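Local coordinates for DUF1425 domain-containing protein (Shewanella loihica, PDB 3O0L) that is of unknown function but folds as two antiparallel beta sheets, probably an E-set-like sandwich, and is probably made as a lipoprotein with a signal peptide, at residues A[31-36]-A[41-46]; A[68-73]-A[97-102]. One frame throughout, in Å; residues are numbered along the deposited sequence. Where two conformers were deposited one is given.

Contact 1: residues A[31-36]-A[41-46]; sequences VTTQAE and RARGTI
V31 and T33 pair with R43 and R41 across the beta hairpin formed by strands 22-34 and 40-48, two antiparallel hydrogen-bonded pairs flanking the non-hydrogen-bonded pair T32-A42, with the short strand axes 4.7 Å apart at an angle of 141°. Each hydrogen-bonded pair exchanges two backbone bonds; R43 N reaches V31 O at 2.8 Å almost straight, while T33 N meets R41 O at 2.9 Å. At the middle pair, T32 CA lies 3.5 Å from R41 O in a CA-H...O contact.

T32 and A42 turn their side chains to the inner face of the sheet, where both touch C102; the lone methyl of A42 suits a place crowded by F60 and W62. The other face carries two arginines and a threonine beside the apolar V31, whose CG2 meets R43 CB at a slant, 4.1 Å away. T33 OG1 sits between its backbone N and carbonyl carbon (chi1 65°), which turns it toward the extended R43 side chain, crossing at about a right angle. The hydroxyl lies at the edge of the guanidinium, near its plane, 3.7 Å from R43 NE, a polar approach rather than a hydrogen bond. Within the same strand, R41 CD lies 3.1 Å above the R43 guanidinium plane, offset toward its rim. Bent at chi3 (-71°), R41 then leads away. Beyond the strand end, the small A35 sets CB 4.1 Å from R41 N.

The backbone thus supplies the strong bonds, while R43 CB adds apolar packing on V31 and R41 NH1 carries a polar link to T91 OG1 of strand 87-93.

Contact 2: residues A[68-73]-A[97-102]; sequences ATVEDE and ATAVRC
This is a small, apolar side-chain contact between V70, in the loop that follows strand 54-63, and A99, close to strand 101-109, at one end of the three-stranded sheet. No hydrogen bond joins residues 68-73 to residues 97-102, and the surface they bury together is just 93 Å². One branch of V70 does the touching: CG2 lies 4.1 Å from A99 CB and equally 4.1 Å from A99 CA, so it rests against the flank of the alanine. V70 points its side chain toward the other segment, and the rotation about its first torsion (chi1 180°) decides which methyl meets the alanine: CG1 stands anti to the backbone N, and CG2, the branch beside that N, is set against A99.

Both residues are buried, and their types fit: the branched valine also packs on P95 and N96, whereas the single methyl of A99 fits beside S94 and W62. Strand 54-63 holds both segments by backbone bonds. V70 is backbone hydrogen-bonded to W62, while V100 and R101 both face Y63 in a classic beta bulge, in which two residues of one strand stand opposite a single residue of its neighbour.

Toward the surface, T98 brings OG1 within 4.3 Å of V70 CG2, but this hydroxyl is used elsewhere, in a hydrogen bond to N96 OD1. Threonine suits this exposed position, its hydroxyl bonding N96 and approaching V70 only loosely. R101 touches Y63 with its side chain and forms a salt bridge with E103.

How the contacts relate
The two contacts come in series along the chain, with contact 1 closed before contact 2 opens, and their centres lie 13 Å apart. Contact 1 is the hairpin of strands 22-34 and 40-48 in the five-stranded antiparallel sheet; contact 2 joins the loop between strands 54-63 and 78-82 to the residues leading into strand 101-109 of the three-stranded sheet. C102 joins them across the interior, its SG 3.5 Å from A42 CB and its N 3.6 Å from T32 CG2. The inner face of the hairpin therefore packs directly on the start of the last strand, a sheet-on-sheet meeting consistent with an E-set beta sandwich and lying wholly within the DUF1425 range.

Contact 1: residues A[31-36]-A[41-46]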
loop_
_atom_site.group_PDB
_atom_site.type_symbol
_atom_site.label_atom_id
_atom_site.label_comp_id
_atom_site.label_asym_id
_atom_site.label_seq_id
_atom_site.Cartn_x
_atom_site.Cartn_y
_atom_site.Cartn_z
ATOM N N VAL A 31 -12.637 3.019 1.365
ATOM C CA VAL A 31 -13.524 2.570 2.431
ATOM C C VAL A 31 -14.891 2.304 1.808
ATOM O O VAL A 31 -15.180 2.848 0.735
ATOM C CB VAL A 31 -13.673 3.668 3.499
ATOM C CG1 VAL A 31 -12.311 4.032 4.095
ATOM C CG2 VAL A 31 -14.360 4.917 2.900
ATOM N N THR A 32 -15.713 1.471 2.455
ATOM C CA THR A 32 -17.146 1.330 2.063
ATOM C C THR A 32 -18.005 2.117 3.025
ATOM O O THR A 32 -17.690 2.168 4.225
ATOM C CB THR A 32 -17.650 -0.125 2.050
ATOM O OG1 THR A 32 -17.398 -0.745 3.307
ATOM C CG2 THR A 32 -16.951 -0.924 0.973
ATOM N N THR A 33 -19.034 2.793 2.506
ATOM C CA THR A 33 -20.019 3.452 3.342
ATOM C C THR A 33 -21.343 2.819 2.972
ATOM O O THR A 33 -21.465 2.188 1.931
ATOM C CB THR A 33 -20.046 5.017 3.177
ATOM O OG1 THR A 33 -20.470 5.363 1.859
ATOM C CG2 THR A 33 -18.633 5.651 3.441
ATOM N N GLN A 34 -22.329 2.971 3.841
ATOM C CA GLN A 34 -23.627 2.392 3.552
ATOM C C GLN A 34 -24.382 3.233 2.538
ATOM O O GLN A 34 -24.440 4.457 2.602
ATOM C CB GLN A 34 -24.464 2.177 4.813
ATOM C CG GLN A 34 -24.175 0.856 5.491
ATOM C CD GLN A 34 -24.832 -0.351 4.824
ATOM O OE1 GLN A 34 -25.533 -0.251 3.810
ATOM N NE2 GLN A 34 -24.594 -1.514 5.404
ATOM N N ALA A 35 -24.985 2.554 1.590
ATOM C CA ALA A 35 -25.824 3.208 0.612
ATOM C C ALA A 35 -27.243 2.667 0.877
ATOM O O ALA A 35 -27.477 1.848 1.821
ATOM C CB ALA A 35 -25.374 2.873 -0.791
ATOM N N GLU A 36 -28.161 3.121 0.046
ATOM C CA GLU A 36 -29.573 2.755 0.187
ATOM C C GLU A 36 -29.922 1.345 -0.317
ATOM O O GLU A 36 -29.188 0.734 -1.103
ATOM C CB GLU A 36 -30.439 3.837 -0.457
ATOM C CG GLU A 36 -30.346 5.179 0.309
ATOM C CD GLU A 36 -30.536 5.070 1.862
ATOM O OE1 GLU A 36 -31.592 4.565 2.328
ATOM O OE2 GLU A 36 -29.631 5.498 2.620
ATOM N N ARG A 41 -21.467 1.751 -0.899
ATOM C CA ARG A 41 -20.828 2.606 -1.869
ATOM C C ARG A 41 -19.360 2.685 -1.523
ATOM O O ARG A 41 -19.021 3.054 -0.400
ATOM C CB ARG A 41 -21.423 3.967 -1.796
ATOM C CG ARG A 41 -20.697 4.941 -2.646
ATOM C CD ARG A 41 -21.508 6.189 -2.755
ATOM N NE ARG A 41 -22.701 6.004 -3.578
ATOM C CZ ARG A 41 -22.679 5.946 -4.905
ATOM N NH1 ARG A 41 -21.522 6.019 -5.581
ATOM N NH2 ARG A 41 -23.812 5.789 -5.560
ATOM N N ALA A 42 -18.503 2.399 -2.498
ATOM C CA ALA A 42 -17.055 2.474 -2.304
ATOM C C ALA A 42 -16.641 3.917 -2.474
ATOM O O ALA A 42 -17.060 4.590 -3.420
ATOM C CB ALA A 42 -16.304 1.604 -3.358
ATOM N N ARG A 43 -15.796 4.384 -1.564
ATOM C CA ARG A 43 -15.209 5.716 -1.669
ATOM C C ARG A 43 -13.679 5.587 -1.570
ATOM O O ARG A 43 -13.143 5.120 -0.555
ATOM C CB ARG A 43 -15.769 6.628 -0.588
ATOM C CG ARG A 43 -17.303 6.846 -0.800
ATOM C CD ARG A 43 -17.794 8.011 -0.011
ATOM N NE ARG A 43 -19.217 8.215 -0.214
ATOM C CZ ARG A 43 -19.759 8.879 -1.224
ATOM N NH1 ARG A 43 -19.014 9.455 -2.168
ATOM N NH2 ARG A 43 -21.069 8.968 -1.299
ATOM N N GLY A 44 -13.017 5.977 -2.650
ATOM C CA GLY A 44 -11.577 5.879 -2.755
ATOM C C GLY A 44 -10.983 7.252 -2.852
ATOM O O GLY A 44 -11.649 8.214 -3.276
ATOM N N THR A 45 -9.723 7.360 -2.438
ATOM C CA THR A 45 -8.985 8.602 -2.547
ATOM C C THR A 45 -7.631 8.257 -3.173
ATOM O O THR A 45 -6.963 7.328 -2.709
ATOM C CB THR A 45 -8.810 9.263 -1.151
ATOM O OG1 THR A 45 -10.036 9.921 -0.769
ATOM C CG2 THR A 45 -7.641 10.282 -1.171
ATOM N N ILE A 46 -7.250 8.977 -4.221
ATOM C CA ILE A 46 -5.959 8.792 -4.887
ATOM C C ILE A 46 -5.281 10.134 -4.853
ATOM O O ILE A 46 -5.776 11.127 -5.416
ATOM C CB ILE A 46 -6.112 8.310 -6.329
ATOM C CG1 ILE A 46 -6.930 7.019 -6.387
ATOM C CG2 ILE A 46 -4.761 8.010 -6.953
ATOM C CD1 ILE A 46 -7.398 6.639 -7.840
#

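Contact 2: residues A[68-73]-A[97-102]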
loop_
_atom_site.group_PDB
_atom_site.type_symbol
_atom_site.label_atom_id
_atom_site.label_comp_id
_atom_site.label_asym_id
_atom_site.label_seq_id
_atom_site.Cartn_x
_atom_site.Cartn_y
_atom_site.Cartn_z
ATOM N N ALA A 68 -15.541 -14.265 -1.613
ATOM C CA ALA A 68 -15.707 -14.523 -3.044
ATOM C C ALA A 68 -15.888 -13.185 -3.783
ATOM O O ALA A 68 -16.472 -12.268 -3.231
ATOM C CB ALA A 68 -16.880 -15.425 -3.283
ATOM N N THR A 69 -15.366 -13.083 -5.004
ATOM C CA THR A 69 -15.515 -11.889 -5.838
ATOM C C THR A 69 -16.944 -11.825 -6.316
ATOM O O THR A 69 -17.475 -12.833 -6.754
ATOM C CB THR A 69 -14.577 -11.933 -7.063
ATOM O OG1 THR A 69 -13.232 -11.831 -6.602
ATOM C CG2 THR A 69 -14.833 -10.769 -8.009
ATOM N N VAL A 70 -17.539 -10.638 -6.254
ATOM C CA VAL A 70 -18.916 -10.425 -6.653
ATOM C C VAL A 70 -18.917 -9.955 -8.111
ATOM O O VAL A 70 -18.151 -9.028 -8.483
ATOM C CB VAL A 70 -19.566 -9.362 -5.747
ATOM C CG1 VAL A 70 -20.992 -9.112 -6.138
ATOM C CG2 VAL A 70 -19.489 -9.770 -4.249
ATOM N N GLU A 71 -19.759 -10.573 -8.936
ATOM C CA GLU A 71 -19.833 -10.207 -10.337
ATOM C C GLU A 71 -20.107 -8.719 -10.462
ATOM O O GLU A 71 -21.069 -8.221 -9.873
ATOM C CB GLU A 71 -20.934 -10.964 -11.060
ATOM C CG GLU A 71 -21.140 -10.512 -12.503
ATOM C CD GLU A 71 -19.924 -10.612 -13.396
ATOM O OE1 GLU A 71 -19.102 -11.535 -13.191
ATOM O OE2 GLU A 71 -19.801 -9.764 -14.326
ATOM N N ASP A 72 -19.297 -8.029 -11.266
ATOM C CA ASP A 72 -19.383 -6.575 -11.409
ATOM C C ASP A 72 -19.474 -6.223 -12.896
ATOM O O ASP A 72 -18.469 -5.888 -13.533
ATOM C CB ASP A 72 -18.134 -5.962 -10.747
ATOM C CG ASP A 72 -18.257 -4.454 -10.416
ATOM O OD1 ASP A 72 -19.363 -3.860 -10.466
ATOM O OD2 ASP A 72 -17.184 -3.866 -10.087
ATOM N N GLU A 73 -20.664 -6.354 -13.471
ATOM C CA GLU A 73 -20.819 -6.238 -14.924
ATOM C C GLU A 73 -20.439 -4.878 -15.453
ATOM O O GLU A 73 -20.865 -3.864 -14.907
ATOM C CB GLU A 73 -22.273 -6.466 -15.313
ATOM C CG GLU A 73 -22.810 -7.879 -15.097
ATOM C CD GLU A 73 -22.316 -8.881 -16.113
ATOM O OE1 GLU A 73 -21.666 -8.483 -17.106
ATOM O OE2 GLU A 73 -22.519 -10.084 -15.862
ATOM N N ALA A 97 -26.374 -6.592 -3.372
ATOM C CA ALA A 97 -26.462 -6.472 -1.904
ATOM C C ALA A 97 -25.649 -7.498 -1.107
ATOM O O ALA A 97 -25.494 -7.334 0.118
ATOM C CB ALA A 97 -27.895 -6.512 -1.509
ATOM N N THR A 98 -25.121 -8.549 -1.732
ATOM C CA THR A 98 -24.265 -9.497 -0.995
ATOM C C THR A 98 -22.844 -8.988 -0.778
ATOM O O THR A 98 -22.126 -9.557 0.029
ATOM C CB THR A 98 -24.153 -10.919 -1.620
ATOM O OG1 THR A 98 -23.383 -10.878 -2.835
ATOM C CG2 THR A 98 -25.514 -11.568 -1.817
ATOM N N ALA A 99 -22.428 -7.934 -1.482
ATOM C CA ALA A 99 -21.079 -7.405 -1.323
ATOM C C ALA A 99 -20.940 -6.773 0.044
ATOM O O ALA A 99 -21.822 -6.016 0.488
ATOM C CB ALA A 99 -20.777 -6.383 -2.407
ATOM N N VAL A 100 -19.872 -7.117 0.761
ATOM C CA VAL A 100 -19.654 -6.530 2.099
ATOM C C VAL A 100 -18.432 -5.642 2.134
ATOM O O VAL A 100 -18.238 -4.925 3.080
ATOM C CB VAL A 100 -19.526 -7.617 3.190
ATOM C CG1 VAL A 100 -20.827 -8.493 3.229
ATOM C CG2 VAL A 100 -18.281 -8.477 2.957
ATOM N N ARG A 101 -17.621 -5.656 1.082
ATOM C CA ARG A 101 -16.299 -5.041 1.134
ATOM C C ARG A 101 -15.802 -4.735 -0.282
ATOM O O ARG A 101 -16.116 -5.473 -1.185
ATOM C CB ARG A 101 -15.386 -6.080 1.817
ATOM C CG ARG A 101 -13.967 -5.784 1.985
ATOM C CD ARG A 101 -13.290 -6.905 2.829
ATOM N NE ARG A 101 -13.099 -8.242 2.213
ATOM C CZ ARG A 101 -12.153 -8.561 1.321
ATOM N NH1 ARG A 101 -11.327 -7.642 0.820
ATOM N NH2 ARG A 101 -12.049 -9.821 0.896
ATOM N N CYS A 102 -15.074 -3.640 -0.461
ATOM C CA CYS A 102 -14.424 -3.347 -1.732
ATOM C C CYS A 102 -12.938 -3.236 -1.550
ATOM O O CYS A 102 -12.440 -3.123 -0.410
ATOM C CB CYS A 102 -14.896 -2.018 -2.329
ATOM S SG CYS A 102 -14.149 -0.490 -1.547
#